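Local coordinates for protein methyltransferase WBDD (Escherichia coli, PDB 4AZS) that combines kinase and methyltransferase activities in one chain and regulates the chain length of the O antigen, at residues A[224-228]-A[229-233]. Sequence-based numbering, arbitrary orientation.
Sequences HRVLI and NDFNQ. With SO4 (sulfate ion), chain E.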
loop_
_atom_site.group_PDB
_atom_site.type_symbol
_atom_site.label_atom_id
_atom_site.label_comp_id
_atom_site.label_asym_id
_atom_site.label_seq_id
_atom_site.Cartn_x
_atom_site.Cartn_y
_atom_site.Cartn_z
ATOM N N HIS A 224 -15.044 -27.390 39.585
ATOM C CA HIS A 224 -14.857 -27.957 40.914
ATOM C C HIS A 224 -15.902 -28.937 41.348
ATOM O O HIS A 224 -15.672 -29.678 42.298
ATOM C CB HIS A 224 -14.803 -26.819 41.934
ATOM C CG HIS A 224 -13.624 -25.938 41.763
ATOM N ND1 HIS A 224 -12.364 -26.359 42.034
ATOM C CD2 HIS A 224 -13.518 -24.634 41.294
ATOM C CE1 HIS A 224 -11.502 -25.371 41.755
ATOM N NE2 HIS A 224 -12.212 -24.314 41.293
ATOM N N ARG A 225 -17.075 -28.912 40.710
ATOM C CA ARG A 225 -18.200 -29.725 41.116
ATOM C C ARG A 225 -18.919 -30.363 39.953
ATOM O O ARG A 225 -19.020 -29.797 38.846
ATOM C CB ARG A 225 -19.220 -28.868 41.906
ATOM C CG ARG A 225 -18.659 -28.249 43.194
ATOM C CD ARG A 225 -19.692 -27.457 44.016
ATOM N NE ARG A 225 -20.626 -28.334 44.679
ATOM C CZ ARG A 225 -20.459 -28.871 45.884
ATOM N NH1 ARG A 225 -19.389 -28.605 46.582
ATOM N NH2 ARG A 225 -21.377 -29.700 46.378
ATOM N N VAL A 226 -19.426 -31.562 40.199
ATOM C CA VAL A 226 -20.475 -32.093 39.380
ATOM C C VAL A 226 -21.787 -31.472 39.864
ATOM O O VAL A 226 -22.127 -31.561 41.025
ATOM C CB VAL A 226 -20.527 -33.638 39.474
ATOM C CG1 VAL A 226 -21.739 -34.183 38.736
ATOM C CG2 VAL A 226 -19.259 -34.206 38.879
ATOM N N LEU A 227 -22.521 -30.874 38.948
ATOM C CA LEU A 227 -23.702 -30.146 39.246
ATOM C C LEU A 227 -24.845 -30.715 38.416
ATOM O O LEU A 227 -25.147 -30.241 37.352
ATOM C CB LEU A 227 -23.484 -28.693 38.878
ATOM C CG LEU A 227 -22.401 -27.929 39.624
ATOM C CD1 LEU A 227 -22.187 -26.569 39.017
ATOM C CD2 LEU A 227 -22.742 -27.820 41.071
ATOM N N ILE A 228 -25.486 -31.729 38.954
ATOM C CA ILE A 228 -26.558 -32.448 38.305
ATOM C C ILE A 228 -27.667 -32.398 39.346
ATOM O O ILE A 228 -27.390 -32.493 40.538
ATOM C CB ILE A 228 -26.071 -33.891 38.040
ATOM C CG1 ILE A 228 -25.076 -33.926 36.892
ATOM C CG2 ILE A 228 -27.224 -34.842 37.724
ATOM C CD1 ILE A 228 -24.339 -35.249 36.820
ATOM N N ASN A 229 -28.913 -32.235 38.935
ATOM C CA ASN A 229 -29.934 -31.737 39.885
ATOM C C ASN A 229 -30.066 -32.655 41.104
ATOM O O ASN A 229 -30.324 -32.207 42.223
ATOM C CB ASN A 229 -31.289 -31.454 39.194
ATOM C CG ASN A 229 -31.308 -30.100 38.442
ATOM O OD1 ASN A 229 -30.333 -29.347 38.430
ATOM N ND2 ASN A 229 -32.418 -29.808 37.805
ATOM N N ASP A 230 -29.779 -33.923 40.863
ATOM C CA ASP A 230 -29.885 -34.979 41.817
ATOM C C ASP A 230 -28.569 -35.271 42.566
ATOM O O ASP A 230 -28.528 -36.071 43.503
ATOM C CB ASP A 230 -30.202 -36.183 40.930
ATOM C CG ASP A 230 -30.643 -37.366 41.690
ATOM O OD1 ASP A 230 -31.062 -37.180 42.850
ATOM O OD2 ASP A 230 -30.579 -38.485 41.117
ATOM N N PHE A 231 -27.464 -34.709 42.090
ATOM C CA PHE A 231 -26.144 -35.078 42.584
ATOM C C PHE A 231 -25.227 -33.879 42.480
ATOM O O PHE A 231 -24.862 -33.482 41.380
ATOM C CB PHE A 231 -25.544 -36.181 41.710
ATOM C CG PHE A 231 -24.296 -36.812 42.296
ATOM C CD1 PHE A 231 -24.397 -37.769 43.254
ATOM C CD2 PHE A 231 -23.031 -36.424 41.881
ATOM C CE1 PHE A 231 -23.264 -38.362 43.795
ATOM C CE2 PHE A 231 -21.881 -37.000 42.425
ATOM C CZ PHE A 231 -21.998 -37.979 43.366
ATOM N N ASN A 232 -24.831 -33.323 43.613
ATOM C CA ASN A 232 -24.092 -32.084 43.616
ATOM C C ASN A 232 -22.928 -32.216 44.582
ATOM O O ASN A 232 -23.093 -32.148 45.811
ATOM C CB ASN A 232 -25.036 -30.950 43.984
ATOM C CG ASN A 232 -24.393 -29.595 43.863
ATOM O OD1 ASN A 232 -23.262 -29.372 44.323
ATOM N ND2 ASN A 232 -25.105 -28.675 43.279
ATOM N N GLN A 233 -21.749 -32.422 44.021
ATOM C CA GLN A 233 -20.619 -32.847 44.805
ATOM C C GLN A 233 -19.335 -32.326 44.204
ATOM O O GLN A 233 -19.195 -32.276 43.005
ATOM C CB GLN A 233 -20.545 -34.366 44.803
ATOM C CG GLN A 233 -21.691 -35.079 45.522
ATOM C CD GLN A 233 -21.640 -34.866 47.013
ATOM O OE1 GLN A 233 -20.580 -34.662 47.568
ATOM N NE2 GLN A 233 -22.780 -34.917 47.664
HETATM S S SO4 E . -19.578 -30.265 49.733
HETATM O O1 SO4 E . -18.580 -29.453 48.983
HETATM O O2 SO4 E . -20.721 -30.715 48.876
HETATM O O3 SO4 E . -20.140 -29.410 50.825
HETATM O O4 SO4 E . -18.833 -31.456 50.241
#
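Arg225 reaches across a tight beta hairpin to Asn232, with a sulfate ion at its far end. The hairpin turns through a type I turn from Ile228 to Phe231, whose backbones bond each other in both directions; Val226 and Gln233 form the next hydrogen-bonded pair. Arg225 CB sits 3.6 Å from Gln233 O. CG passes the same carbonyl more loosely, and the chain then bends at CG-CD (chi3 73°), bringing NE over to Asn232. NE lies 2.9 Å from Asn232 OD1 and NH2 2.8 Å from that same oxygen, a side-on grip in which OD1 stays close to the guanidinium plane while the amide itself is turned 41° from it. Gln233 C lies over one guanidinium face, 3.9 Å above the plane. At the tip, NH1 donates to SO4 O1 at 2.7 Å, and NH2 donates to SO4 O2 at 2.8 Å in a nearly straight bond (170°). The sulfate probably comes from the crystallisation liquor; with both ends of the guanidinium held, its rotation should be restricted. Ala63 and Leu64 of helix 47-64 also touch Arg225.

On the other face of the hairpin, Val226 CG1 meets the edge of the Phe231 ring, and Gln233 CG rests over a ring face near its rim. This face looks to the kinase-side sheet, where Trp318 packs on Ile228 and Val320 on Phe231; Phe200, from the methyltransferase-side sheet, packs on Val226, Leu227 and Ile228. The hairpin thus probably lies at the junction of the two halves. Back beside Arg225, Leu227 runs alongside Asn232, its CD2 3.3 Å from Asn232 ND2.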